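Local atomic coordinates of effector protein Lem4 (lpg1101) (Legionella pneumophila subsp. pneumophila, PDB entry 6CGK), a protein that removes phosphate from protein tyrosines as a membrane-associated bacterial effector, this chain being its haloacid dehalogenase-type phosphatase domain. Residues F24-I28 against I152-D156; T27-A31 against K67-T71; K34-S38 against R95-Y100; I92-N96 against G129-A135. The protein carries 1 engineered substitution. All blocks are in the same frame, centred on the assembly; numbering follows the deposited sequence. Where two conformers were deposited one is given.

Contact 1: residues F24-I28 against I152-D156. With MG (magnesium ion), chain C; PO4 (phosphate ion), chain B.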
loop_
_atom_site.group_PDB
_atom_site.type_symbol
_atom_site.label_atom_id
_atom_site.label_comp_id
_atom_site.label_asym_id
_atom_site.label_seq_id
_atom_site.Cartn_x
_atom_site.Cartn_y
_atom_site.Cartn_z
ATOM N N PHE A 24 -3.767 3.436 -0.300
ATOM C CA PHE A 24 -3.459 3.689 -1.715
ATOM C C PHE A 24 -3.843 5.098 -2.165
ATOM O O PHE A 24 -2.963 5.914 -2.437
ATOM C CB PHE A 24 -4.145 2.666 -2.627
ATOM C CG PHE A 24 -3.747 2.787 -4.074
ATOM C CD1 PHE A 24 -2.495 2.314 -4.491
ATOM C CD2 PHE A 24 -4.601 3.352 -5.001
ATOM C CE1 PHE A 24 -2.123 2.422 -5.845
ATOM C CE2 PHE A 24 -4.237 3.471 -6.356
ATOM C CZ PHE A 24 -2.986 3.006 -6.771
ATOM N N ASP A 25 -5.143 5.416 -2.233
ATOM C CA ASP A 25 -5.546 6.708 -2.791
ATOM C C ASP A 25 -5.135 7.828 -1.850
ATOM O O ASP A 25 -5.505 7.832 -0.668
ATOM C CB ASP A 25 -7.062 6.776 -2.992
ATOM C CG ASP A 25 -7.555 5.772 -4.002
ATOM O OD1 ASP A 25 -7.089 5.818 -5.150
ATOM O OD2 ASP A 25 -8.403 4.931 -3.639
ATOM N N GLY A 26 -4.389 8.783 -2.373
ATOM C CA GLY A 26 -3.970 9.940 -1.612
ATOM C C GLY A 26 -2.684 9.740 -0.856
ATOM O O GLY A 26 -2.120 10.715 -0.340
ATOM N N THR A 27 -2.225 8.499 -0.754
ATOM C CA THR A 27 -0.984 8.149 -0.086
ATOM C C THR A 27 0.062 7.757 -1.118
ATOM O O THR A 27 1.061 8.459 -1.292
ATOM C CB THR A 27 -1.233 7.007 0.904
ATOM O OG1 THR A 27 -2.222 7.427 1.847
ATOM C CG2 THR A 27 0.024 6.653 1.650
ATOM N N ILE A 28 -0.180 6.664 -1.838
ATOM C CA ILE A 28 0.649 6.320 -2.987
ATOM C C ILE A 28 0.334 7.215 -4.193
ATOM O O ILE A 28 1.244 7.543 -4.960
ATOM C CB ILE A 28 0.481 4.826 -3.301
ATOM C CG1 ILE A 28 1.194 3.999 -2.213
ATOM C CG2 ILE A 28 1.040 4.465 -4.684
ATOM C CD1 ILE A 28 0.704 2.583 -2.112
ATOM N N ILE A 152 3.211 2.657 8.842
ATOM C CA ILE A 152 1.836 2.873 8.385
ATOM C C ILE A 152 1.764 4.269 7.816
ATOM O O ILE A 152 2.092 5.237 8.515
ATOM C CB ILE A 152 0.812 2.749 9.524
ATOM C CG1 ILE A 152 0.833 1.359 10.145
ATOM C CG2 ILE A 152 -0.593 3.172 9.033
ATOM C CD1 ILE A 152 -0.093 1.270 11.381
ATOM N N CYS A 153 1.324 4.376 6.565
ATOM C CA CYS A 153 1.092 5.660 5.912
ATOM C C CYS A 153 -0.352 5.749 5.438
ATOM O O CYS A 153 -0.837 4.855 4.732
ATOM C CB CYS A 153 2.035 5.851 4.725
ATOM S SG CYS A 153 3.745 5.885 5.243
ATOM N N ASP A 154 -1.039 6.827 5.827
ATOM C CA ASP A 154 -2.397 7.080 5.364
ATOM C C ASP A 154 -2.610 8.583 5.270
ATOM O O ASP A 154 -2.114 9.339 6.107
ATOM C CB ASP A 154 -3.422 6.445 6.309
ATOM C CG ASP A 154 -4.729 6.125 5.630
ATOM O OD1 ASP A 154 -5.225 6.958 4.847
ATOM O OD2 ASP A 154 -5.270 5.031 5.888
ATOM N N ASP A 155 -3.342 9.013 4.242
ATOM C CA ASP A 155 -3.697 10.425 4.129
ATOM C C ASP A 155 -4.962 10.781 4.908
ATOM O O ASP A 155 -5.245 11.970 5.102
ATOM C CB ASP A 155 -3.897 10.809 2.673
ATOM C CG ASP A 155 -5.027 10.036 2.032
ATOM O OD1 ASP A 155 -4.970 8.798 2.105
ATOM O OD2 ASP A 155 -5.964 10.653 1.476
ATOM N N ASP A 156 -5.746 9.788 5.315
ATOM C CA ASP A 156 -6.933 10.003 6.129
ATOM C C ASP A 156 -6.536 9.682 7.569
ATOM O O ASP A 156 -6.235 8.527 7.893
ATOM C CB ASP A 156 -8.085 9.129 5.631
ATOM C CG ASP A 156 -9.423 9.506 6.247
ATOM O OD1 ASP A 156 -9.444 9.878 7.436
ATOM O OD2 ASP A 156 -10.453 9.429 5.542
HETATM MG MG MG C . -6.372 7.319 1.094
HETATM P P PO4 B . -8.092 4.364 -0.144
HETATM O O1 PO4 B . -6.973 3.664 -0.896
HETATM O O2 PO4 B . -8.686 3.530 0.987
HETATM O O3 PO4 B . -9.181 4.662 -1.165
HETATM O O4 PO4 B . -7.613 5.705 0.370
HETATM O O HOH W 1 -7.242 6.923 2.944
HETATM O O HOH W 2 -7.783 8.746 0.680
#

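Contact 2: residues T27-A31 against K67-T71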
loop_
_atom_site.group_PDB
_atom_site.type_symbol
_atom_site.label_atom_id
_atom_site.label_comp_id
_atom_site.label_asym_id
_atom_site.label_seq_id
_atom_site.Cartn_x
_atom_site.Cartn_y
_atom_site.Cartn_z
ATOM N N THR A 27 -2.225 8.499 -0.754
ATOM C CA THR A 27 -0.984 8.149 -0.086
ATOM C C THR A 27 0.062 7.757 -1.118
ATOM O O THR A 27 1.061 8.459 -1.292
ATOM C CB THR A 27 -1.233 7.007 0.904
ATOM O OG1 THR A 27 -2.222 7.427 1.847
ATOM C CG2 THR A 27 0.024 6.653 1.650
ATOM N N ILE A 28 -0.180 6.664 -1.838
ATOM C CA ILE A 28 0.649 6.320 -2.987
ATOM C C ILE A 28 0.334 7.215 -4.193
ATOM O O ILE A 28 1.244 7.543 -4.960
ATOM C CB ILE A 28 0.481 4.826 -3.301
ATOM C CG1 ILE A 28 1.194 3.999 -2.213
ATOM C CG2 ILE A 28 1.040 4.465 -4.684
ATOM C CD1 ILE A 28 0.704 2.583 -2.112
ATOM N N THR A 29 -0.927 7.648 -4.372
ATOM C CA THR A 29 -1.272 8.590 -5.430
ATOM C C THR A 29 -1.421 9.995 -4.861
ATOM O O THR A 29 -1.346 10.220 -3.652
ATOM C CB THR A 29 -2.577 8.205 -6.134
ATOM O OG1 THR A 29 -3.689 8.489 -5.260
ATOM C CG2 THR A 29 -2.608 6.747 -6.498
ATOM N N GLY A 30 -1.679 10.953 -5.755
ATOM C CA GLY A 30 -1.872 12.321 -5.326
ATOM C C GLY A 30 -3.310 12.740 -5.113
ATOM O O GLY A 30 -3.582 13.943 -5.032
ATOM N N ALA A 31 -4.248 11.799 -5.028
ATOM C CA ALA A 31 -5.666 12.149 -4.957
ATOM C C ALA A 31 -6.382 11.289 -3.927
ATOM O O ALA A 31 -6.322 10.055 -4.000
ATOM C CB ALA A 31 -6.341 11.977 -6.311
ATOM N N LYS A 67 -2.796 14.561 -10.475
ATOM C CA LYS A 67 -3.123 14.220 -9.092
ATOM C C LYS A 67 -3.499 12.757 -8.952
ATOM O O LYS A 67 -3.304 12.164 -7.881
ATOM C CB LYS A 67 -4.273 15.089 -8.570
ATOM C CG LYS A 67 -5.660 14.613 -9.026
ATOM C CD LYS A 67 -6.832 15.456 -8.466
ATOM C CE LYS A 67 -8.201 14.895 -8.932
ATOM N NZ LYS A 67 -9.411 15.606 -8.397
ATOM N N ILE A 68 -4.065 12.151 -9.997
ATOM C CA ILE A 68 -4.498 10.768 -9.823
ATOM C C ILE A 68 -3.362 9.772 -9.953
ATOM O O ILE A 68 -3.543 8.600 -9.605
ATOM C CB ILE A 68 -5.612 10.365 -10.807
ATOM C CG1 ILE A 68 -5.052 10.161 -12.205
ATOM C CG2 ILE A 68 -6.727 11.387 -10.780
ATOM C CD1 ILE A 68 -5.780 9.082 -12.975
ATOM N N LYS A 69 -2.195 10.192 -10.443
ATOM C CA LYS A 69 -1.127 9.221 -10.673
ATOM C C LYS A 69 -0.379 8.859 -9.389
ATOM O O LYS A 69 -0.342 9.612 -8.417
ATOM C CB LYS A 69 -0.139 9.765 -11.695
ATOM C CG LYS A 69 -0.804 10.160 -13.023
ATOM C CD LYS A 69 0.175 10.796 -14.005
ATOM C CE LYS A 69 -0.506 11.143 -15.336
ATOM N NZ LYS A 69 0.532 11.587 -16.332
ATOM N N ILE A 70 0.251 7.684 -9.418
ATOM C CA ILE A 70 1.261 7.343 -8.416
ATOM C C ILE A 70 2.336 8.424 -8.441
ATOM O O ILE A 70 2.757 8.879 -9.518
ATOM C CB ILE A 70 1.829 5.947 -8.707
ATOM C CG1 ILE A 70 0.705 4.917 -8.595
ATOM C CG2 ILE A 70 2.958 5.613 -7.756
ATOM C CD1 ILE A 70 1.122 3.491 -8.652
ATOM N N THR A 71 2.709 8.923 -7.266
ATOM C CA THR A 71 3.627 10.044 -7.298
ATOM C C THR A 71 5.018 9.519 -7.580
ATOM O O THR A 71 5.317 8.350 -7.340
ATOM C CB THR A 71 3.641 10.829 -5.986
ATOM O OG1 THR A 71 4.297 10.056 -4.983
ATOM C CG2 THR A 71 2.220 11.185 -5.542
HETATM O O HOH W 3 3.328 10.163 -2.582
#

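Contact 3: residues K34-S38 against R95-Y100. With PO4 (phosphate ion), chain B.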
loop_
_atom_site.group_PDB
_atom_site.type_symbol
_atom_site.label_atom_id
_atom_site.label_comp_id
_atom_site.label_asym_id
_atom_site.label_seq_id
_atom_site.Cartn_x
_atom_site.Cartn_y
_atom_site.Cartn_z
ATOM N N LYS A 34 -11.960 9.698 -2.277
ATOM C CA LYS A 34 -13.293 10.212 -2.580
ATOM C C LYS A 34 -13.356 10.814 -3.972
ATOM O O LYS A 34 -14.403 10.759 -4.628
ATOM C CB LYS A 34 -13.722 11.253 -1.534
ATOM N N GLU A 35 -12.266 11.392 -4.449
ATOM C CA GLU A 35 -12.333 12.043 -5.748
ATOM C C GLU A 35 -11.922 11.138 -6.889
ATOM O O GLU A 35 -11.857 11.602 -8.035
ATOM C CB GLU A 35 -11.513 13.333 -5.758
ATOM C CG GLU A 35 -10.093 13.260 -5.284
ATOM C CD GLU A 35 -9.584 14.641 -4.891
ATOM O OE1 GLU A 35 -9.935 15.111 -3.789
ATOM O OE2 GLU A 35 -8.859 15.270 -5.691
ATOM N N VAL A 36 -11.716 9.853 -6.633
ATOM C CA VAL A 36 -11.312 8.915 -7.669
ATOM C C VAL A 36 -12.197 7.672 -7.691
ATOM O O VAL A 36 -12.427 7.074 -8.742
ATOM C CB VAL A 36 -9.827 8.539 -7.481
ATOM C CG1 VAL A 36 -9.571 7.118 -7.921
ATOM C CG2 VAL A 36 -8.956 9.508 -8.285
ATOM N N ILE A 37 -12.694 7.253 -6.518
ATOM C CA ILE A 37 -13.381 5.961 -6.459
ATOM C C ILE A 37 -14.526 5.880 -7.478
ATOM O O ILE A 37 -14.724 4.842 -8.127
ATOM C CB ILE A 37 -13.871 5.665 -5.026
ATOM C CG1 ILE A 37 -14.455 4.264 -4.987
ATOM C CG2 ILE A 37 -14.908 6.679 -4.560
ATOM C CD1 ILE A 37 -13.389 3.210 -5.203
ATOM N N SER A 38 -15.261 6.968 -7.672
ATOM C CA SER A 38 -16.383 6.989 -8.605
ATOM C C SER A 38 -16.014 7.548 -9.955
ATOM O O SER A 38 -16.913 7.873 -10.743
ATOM C CB SER A 38 -17.547 7.813 -8.057
ATOM O OG SER A 38 -18.085 7.152 -6.936
ATOM N N ARG A 95 -9.813 1.084 0.081
ATOM C CA ARG A 95 -11.209 0.933 -0.319
ATOM C C ARG A 95 -11.400 0.975 -1.838
ATOM O O ARG A 95 -12.560 0.908 -2.290
ATOM C CB ARG A 95 -12.103 2.036 0.269
ATOM C CG ARG A 95 -11.946 2.322 1.716
ATOM C CD ARG A 95 -13.036 3.277 2.182
ATOM N NE ARG A 95 -12.910 3.555 3.611
ATOM C CZ ARG A 95 -12.151 4.522 4.121
ATOM N NH1 ARG A 95 -11.443 5.313 3.317
ATOM N NH2 ARG A 95 -12.104 4.700 5.435
ATOM N N ASN A 96 -10.327 1.089 -2.602
ATOM C CA ASN A 96 -10.437 1.093 -4.054
ATOM C C ASN A 96 -10.410 -0.352 -4.575
ATOM O O ASN A 96 -10.233 -1.315 -3.830
ATOM C CB ASN A 96 -9.314 1.942 -4.657
ATOM C CG ASN A 96 -9.714 2.581 -5.975
ATOM O OD1 ASN A 96 -10.429 1.979 -6.766
ATOM N ND2 ASN A 96 -9.313 3.830 -6.174
ATOM N N HIS A 97 -10.616 -0.491 -5.872
ATOM C CA HIS A 97 -10.693 -1.786 -6.540
ATOM C C HIS A 97 -9.315 -2.380 -6.737
ATOM O O HIS A 97 -8.375 -1.674 -7.106
ATOM C CB HIS A 97 -11.314 -1.625 -7.932
ATOM C CG HIS A 97 -12.682 -1.029 -7.921
ATOM N ND1 HIS A 97 -13.807 -1.752 -7.592
ATOM C CD2 HIS A 97 -13.104 0.225 -8.210
ATOM C CE1 HIS A 97 -14.870 -0.968 -7.681
ATOM N NE2 HIS A 97 -14.471 0.239 -8.051
ATOM N N GLU A 98 -9.222 -3.702 -6.540
ATOM C CA GLU A 98 -7.970 -4.415 -6.746
ATOM C C GLU A 98 -7.406 -4.179 -8.138
ATOM O O GLU A 98 -6.180 -4.051 -8.319
ATOM C CB GLU A 98 -8.208 -5.906 -6.545
ATOM C CG GLU A 98 -6.918 -6.671 -6.560
ATOM C CD GLU A 98 -7.117 -8.124 -6.210
ATOM O OE1 GLU A 98 -8.211 -8.477 -5.720
ATOM O OE2 GLU A 98 -6.179 -8.916 -6.425
ATOM N N ASN A 99 -8.270 -4.217 -9.148
ATOM C CA ASN A 99 -7.744 -4.094 -10.512
ATOM C C ASN A 99 -7.316 -2.672 -10.836
ATOM O O ASN A 99 -6.464 -2.460 -11.722
ATOM C CB ASN A 99 -8.773 -4.607 -11.511
ATOM C CG ASN A 99 -8.864 -6.111 -11.464
ATOM O OD1 ASN A 99 -7.861 -6.777 -11.169
ATOM N ND2 ASN A 99 -10.061 -6.661 -11.714
ATOM N N TYR A 100 -7.887 -1.679 -10.168
ATOM C CA TYR A 100 -7.395 -0.318 -10.384
ATOM C C TYR A 100 -6.009 -0.171 -9.768
ATOM O O TYR A 100 -5.102 0.427 -10.368
ATOM C CB TYR A 100 -8.368 0.685 -9.775
ATOM C CG TYR A 100 -8.006 2.141 -9.968
ATOM C CD1 TYR A 100 -8.178 2.758 -11.216
ATOM C CD2 TYR A 100 -7.506 2.901 -8.902
ATOM C CE1 TYR A 100 -7.872 4.106 -11.393
ATOM C CE2 TYR A 100 -7.204 4.243 -9.060
ATOM C CZ TYR A 100 -7.389 4.843 -10.320
ATOM O OH TYR A 100 -7.115 6.184 -10.501
HETATM P P PO4 B . -8.092 4.364 -0.144
HETATM O O1 PO4 B . -6.973 3.664 -0.896
HETATM O O2 PO4 B . -8.686 3.530 0.987
HETATM O O3 PO4 B . -9.181 4.662 -1.165
HETATM O O4 PO4 B . -7.613 5.705 0.370
HETATM O O HOH W 4 -15.941 2.436 -8.656
#

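Contact 4: residues I92-N96 against G129-A135. With PO4 (phosphate ion), chain B.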
loop_
_atom_site.group_PDB
_atom_site.type_symbol
_atom_site.label_atom_id
_atom_site.label_comp_id
_atom_site.label_asym_id
_atom_site.label_seq_id
_atom_site.Cartn_x
_atom_site.Cartn_y
_atom_site.Cartn_z
ATOM N N ILE A 92 -0.821 -3.279 0.878
ATOM C CA ILE A 92 -1.661 -2.136 0.488
ATOM C C ILE A 92 -3.079 -2.384 0.997
ATOM O O ILE A 92 -3.667 -3.449 0.750
ATOM C CB ILE A 92 -1.643 -1.902 -1.030
ATOM C CG1 ILE A 92 -0.232 -1.457 -1.452
ATOM C CG2 ILE A 92 -2.725 -0.871 -1.386
ATOM C CD1 ILE A 92 -0.060 -1.251 -2.997
ATOM N N ILE A 93 -3.620 -1.440 1.767
ATOM C CA ILE A 93 -4.970 -1.584 2.306
ATOM C C ILE A 93 -5.791 -0.419 1.768
ATOM O O ILE A 93 -5.451 0.749 2.003
ATOM C CB ILE A 93 -5.015 -1.615 3.847
ATOM C CG1 ILE A 93 -4.107 -2.727 4.383
ATOM C CG2 ILE A 93 -6.465 -1.815 4.318
ATOM C CD1 ILE A 93 -4.185 -2.864 5.931
ATOM N N SER A 94 -6.856 -0.725 1.041
ATOM C CA SER A 94 -7.505 0.338 0.277
ATOM C C SER A 94 -8.976 0.027 0.088
ATOM O O SER A 94 -9.351 -1.130 -0.114
ATOM C CB SER A 94 -6.831 0.503 -1.098
ATOM O OG SER A 94 -7.532 1.435 -1.918
ATOM N N ARG A 95 -9.813 1.084 0.081
ATOM C CA ARG A 95 -11.209 0.933 -0.319
ATOM C C ARG A 95 -11.400 0.975 -1.838
ATOM O O ARG A 95 -12.560 0.908 -2.290
ATOM C CB ARG A 95 -12.103 2.036 0.269
ATOM C CG ARG A 95 -11.946 2.322 1.716
ATOM C CD ARG A 95 -13.036 3.277 2.182
ATOM N NE ARG A 95 -12.910 3.555 3.611
ATOM C CZ ARG A 95 -12.151 4.522 4.121
ATOM N NH1 ARG A 95 -11.443 5.313 3.317
ATOM N NH2 ARG A 95 -12.104 4.700 5.435
ATOM N N ASN A 96 -10.327 1.089 -2.602
ATOM C CA ASN A 96 -10.437 1.093 -4.054
ATOM C C ASN A 96 -10.410 -0.352 -4.575
ATOM O O ASN A 96 -10.233 -1.315 -3.830
ATOM C CB ASN A 96 -9.314 1.942 -4.657
ATOM C CG ASN A 96 -9.714 2.581 -5.975
ATOM O OD1 ASN A 96 -10.429 1.979 -6.766
ATOM N ND2 ASN A 96 -9.313 3.830 -6.174
ATOM N N GLY A 129 -10.249 -4.409 2.439
ATOM C CA GLY A 129 -9.819 -3.032 2.564
ATOM C C GLY A 129 -10.922 -2.079 2.960
ATOM O O GLY A 129 -10.645 -0.898 3.197
ATOM N N GLU A 130 -12.163 -2.564 3.019
ATOM C CA GLU A 130 -13.291 -1.752 3.459
ATOM C C GLU A 130 -13.323 -1.585 4.970
ATOM O O GLU A 130 -14.123 -0.799 5.474
ATOM C CB GLU A 130 -14.598 -2.364 2.961
ATOM C CG GLU A 130 -14.637 -2.447 1.411
ATOM C CD GLU A 130 -15.974 -2.894 0.846
ATOM O OE1 GLU A 130 -17.034 -2.266 1.132
ATOM O OE2 GLU A 130 -15.989 -3.895 0.105
ATOM N N ASP A 131 -12.475 -2.305 5.710
ATOM C CA ASP A 131 -12.471 -2.223 7.175
ATOM C C ASP A 131 -10.993 -2.303 7.538
ATOM O O ASP A 131 -10.477 -3.409 7.690
ATOM C CB ASP A 131 -13.283 -3.351 7.798
ATOM C CG ASP A 131 -13.433 -3.217 9.318
ATOM O OD1 ASP A 131 -12.585 -2.567 9.966
ATOM O OD2 ASP A 131 -14.417 -3.762 9.884
ATOM N N LYS A 132 -10.317 -1.140 7.576
ATOM C CA LYS A 132 -8.852 -1.126 7.700
ATOM C C LYS A 132 -8.408 -1.718 9.029
ATOM O O LYS A 132 -7.372 -2.394 9.104
ATOM C CB LYS A 132 -8.301 0.302 7.599
ATOM C CG LYS A 132 -8.737 1.147 6.417
ATOM C CD LYS A 132 -8.352 0.556 5.106
ATOM C CE LYS A 132 -8.791 1.468 3.935
ATOM N NZ LYS A 132 -8.137 2.823 3.933
ATOM N N TYR A 133 -9.138 -1.412 10.099
ATOM C CA TYR A 133 -8.837 -2.007 11.394
ATOM C C TYR A 133 -8.833 -3.521 11.292
ATOM O O TYR A 133 -7.847 -4.178 11.650
ATOM C CB TYR A 133 -9.862 -1.516 12.420
ATOM C CG TYR A 133 -9.827 -2.159 13.801
ATOM C CD1 TYR A 133 -8.909 -1.747 14.753
ATOM C CD2 TYR A 133 -10.736 -3.144 14.157
ATOM C CE1 TYR A 133 -8.888 -2.313 16.037
ATOM C CE2 TYR A 133 -10.720 -3.723 15.445
ATOM C CZ TYR A 133 -9.793 -3.293 16.368
ATOM O OH TYR A 133 -9.763 -3.841 17.644
ATOM N N LYS A 134 -9.937 -4.096 10.803
ATOM C CA LYS A 134 -10.022 -5.549 10.695
ATOM C C LYS A 134 -8.986 -6.118 9.729
ATOM O O LYS A 134 -8.516 -7.245 9.934
ATOM C CB LYS A 134 -11.415 -5.952 10.261
ATOM C CG LYS A 134 -11.645 -7.434 10.179
ATOM C CD LYS A 134 -13.141 -7.714 10.092
ATOM C CE LYS A 134 -13.889 -7.248 11.336
ATOM N NZ LYS A 134 -15.361 -7.407 11.165
ATOM N N ALA A 135 -8.645 -5.375 8.670
ATOM C CA ALA A 135 -7.625 -5.838 7.715
ATOM C C ALA A 135 -6.276 -6.024 8.402
ATOM O O ALA A 135 -5.586 -7.038 8.197
ATOM C CB ALA A 135 -7.488 -4.834 6.558
HETATM P P PO4 B . -8.092 4.364 -0.144
HETATM O O1 PO4 B . -6.973 3.664 -0.896
HETATM O O2 PO4 B . -8.686 3.530 0.987
HETATM O O3 PO4 B . -9.181 4.662 -1.165
HETATM O O4 PO4 B . -7.613 5.705 0.370
HETATM O O HOH W 5 -15.367 1.201 3.947
#

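Contact 1: residues F24-I28 against I152-D156
D155 leans into the turn made by D25, G26 and T27, and the two segments are joined mainly through a magnesium ion. Along the D155 side chain, CB rests 3.5 Å from G26 O. Its CG stands between the backbone N and the carbonyl carbon (chi1 62°), which swings the carboxylate back toward the metal. D155 OD1 binds magnesium at 2.3 Å. D155 OD2 accepts a hydrogen bond from water 2, itself a magnesium ligand, so both oxygens of the carboxylate are engaged, which probably limits its rotation. D25 contributes its backbone O to the metal at 2.0 Å. Phosphate O4, water 1 and the engineered N23, through OD1, complete six ligands. The T27 hydroxyl, OG1, is shared between N23 OD1 and, weakly, D155 OD1; it also accepts a weak, bent bond from D155 N (3.1 Å, 124°), while T27 CG2 packs 3.8 Å from C153 CB. D154 acts from the second shell: its OD1 takes a hydrogen from water 1 and accepts from D156 N at 2.9 Å in an Asx turn, which steadies that water. On the other side of the metal, D25 N donates an almost straight bond (2.9 Å, 167°) to phosphate O1. Loop, metal and acidic strand end together form the magnesium site of the haloacid dehalogenase fold, between its DxDGT-type first motif and its acidic fourth motif.

Contact 2: residues T27-A31 against K67-T71
I28 and I70 run alongside one another, I28 CG2 against I70 CG2 at 3.8 Å. Between the backbones runs a single bridge centred on T29 and I70: T71 N donates to I28 O (3.1 Å, 164°), and G30 N gives K69 O a longer bond of 3.3 Å. T29 and T71 share a rotamer. In T71 (chi1 72°) OG1 sits between the backbone N and the carbonyl carbon, where it caps helix 72-82 by accepting from A74 N and meets water 3, which donates to T27 O. The same rotation lays T71 CG2 3.8 Å from I28 O. T29 OG1 accepts from G26 N and, weakly, from A31 N, so it braces its own loop, while T29 CG2 lies 3.7 Å from I68 O. K67 leaves its backbone with CG beside A31 CB, then runs fully extended to a salt bridge with E35. Between 27-31 and 67-71 the direct polar links are thus backbone bonds, with methyl groups filling in around them, and would depend little on ionisation, while K67 adds a charged tie to E35 further along the same loop.

Contact 3: residues K34-S38 against R95-Y100
I37 and N96 run alongside in opposing directions, with I37 CD1 3.6 Å from N96 OD1 and 3.8 Å from R95 O. This is where the long connection after strand 19-23 covers the motif II loop of the haloacid dehalogenase fold, the turn that leads from strand 89-93 into helix 98-107. With CG1 anti to the backbone N (chi1 -175°), the I37 chain extends toward N96. In the conformer of V36 given, one of two, the V36 side chain crosses those of N96 and Y100 roughly at right angles, its CG1 3.7 Å from N96 ND2 and 3.9 Å from Y100 CE2. No hydrogen bond passes directly between the segments, so the direct touch is van der Waals: methyls against an amide, a carbonyl and a ring. One step out, the N96 amide is pinned at both ends. H97 N donates to N96 OD1 at 2.6 Å, in the carbonyl plane and on a lone pair, while N96 ND2 donates to D25 OD2. That D25 oxygen lies beside the phosphate, so N96 links the covering loop to the active-site pocket. Before it in the loop, R95 N gives phosphate O2 a nearly straight bond (2.8 Å, 173°), and the extended R95 side chain continues past the phosphate to a salt bridge with D159. H97 stands at the N-cap position of helix 98-107. Water 4 lies in plane at the edge of its ring, 2.7 Å from H97 NE2, and donates to I37 O, also at 2.7 Å.

Contact 4: residues I92-N96 against G129-A135
I93 and A135 provide the clearest apolar touch: both CG2 and CD1 of I93 come within 3.9 Å of A135 CB, seating the end of strand 89-93 against the first turn of helix 132-140. Backbone meets backbone where G129 CA points a hydrogen at S94 O (3.3 Å, 148° at H); having no side chain, G129 lets the carbonyl come in this closely. The polar contacts gather round the phosphate. S94 OG, anti to its own backbone N (chi1 174°), donates to phosphate O1 at 2.5 Å while accepting from N96 N in an ST turn, so the hydroxyl is held from two sides. K132 NZ donates to phosphate O2 at 3.1 Å; bends of the chain at chi2 and chi4 bring it there. S94 and K132 match the motif II serine and motif III lysine of haloacid dehalogenase phosphatases, which hold the phosphoryl group. Among the charged groups, K132 NZ stands over one face of the R95 guanidinium, 4.2 Å from R95 NH1. Both lie close to phosphate O2, to which only K132 NZ of the two donates. K132 NZ also pairs with D159 OD2. Water 5 lies in plane at the guanidinium edge, weakly bound by R95 NE, and donates to E130 O. At the helix start, D131 OD1 accepts from K134 N at 3.2 Å, from above the carboxylate plane, as an N-terminal cap.

How the contacts relate
From strand 19-23 the chain enters one long loop that supplies the first segment of contacts 1, 2 and 3. Contact 2 closes first, tying this loop to the loop leading into helix 72-82. Contact 3 opens before that closure and ends after it, so the two cross; the K67-E35 salt bridge joins them. Contact 4 opens where contact 3 ends, sharing R95 and N96, and fastens the end of strand 89-93 to helix 132-140. Contact 1 closes last, at the end of strand 150-154, and encloses both contacts 3 and 4. It shares T27 and I28 with contact 2. Contacts 1, 3 and 4 surround one phosphate.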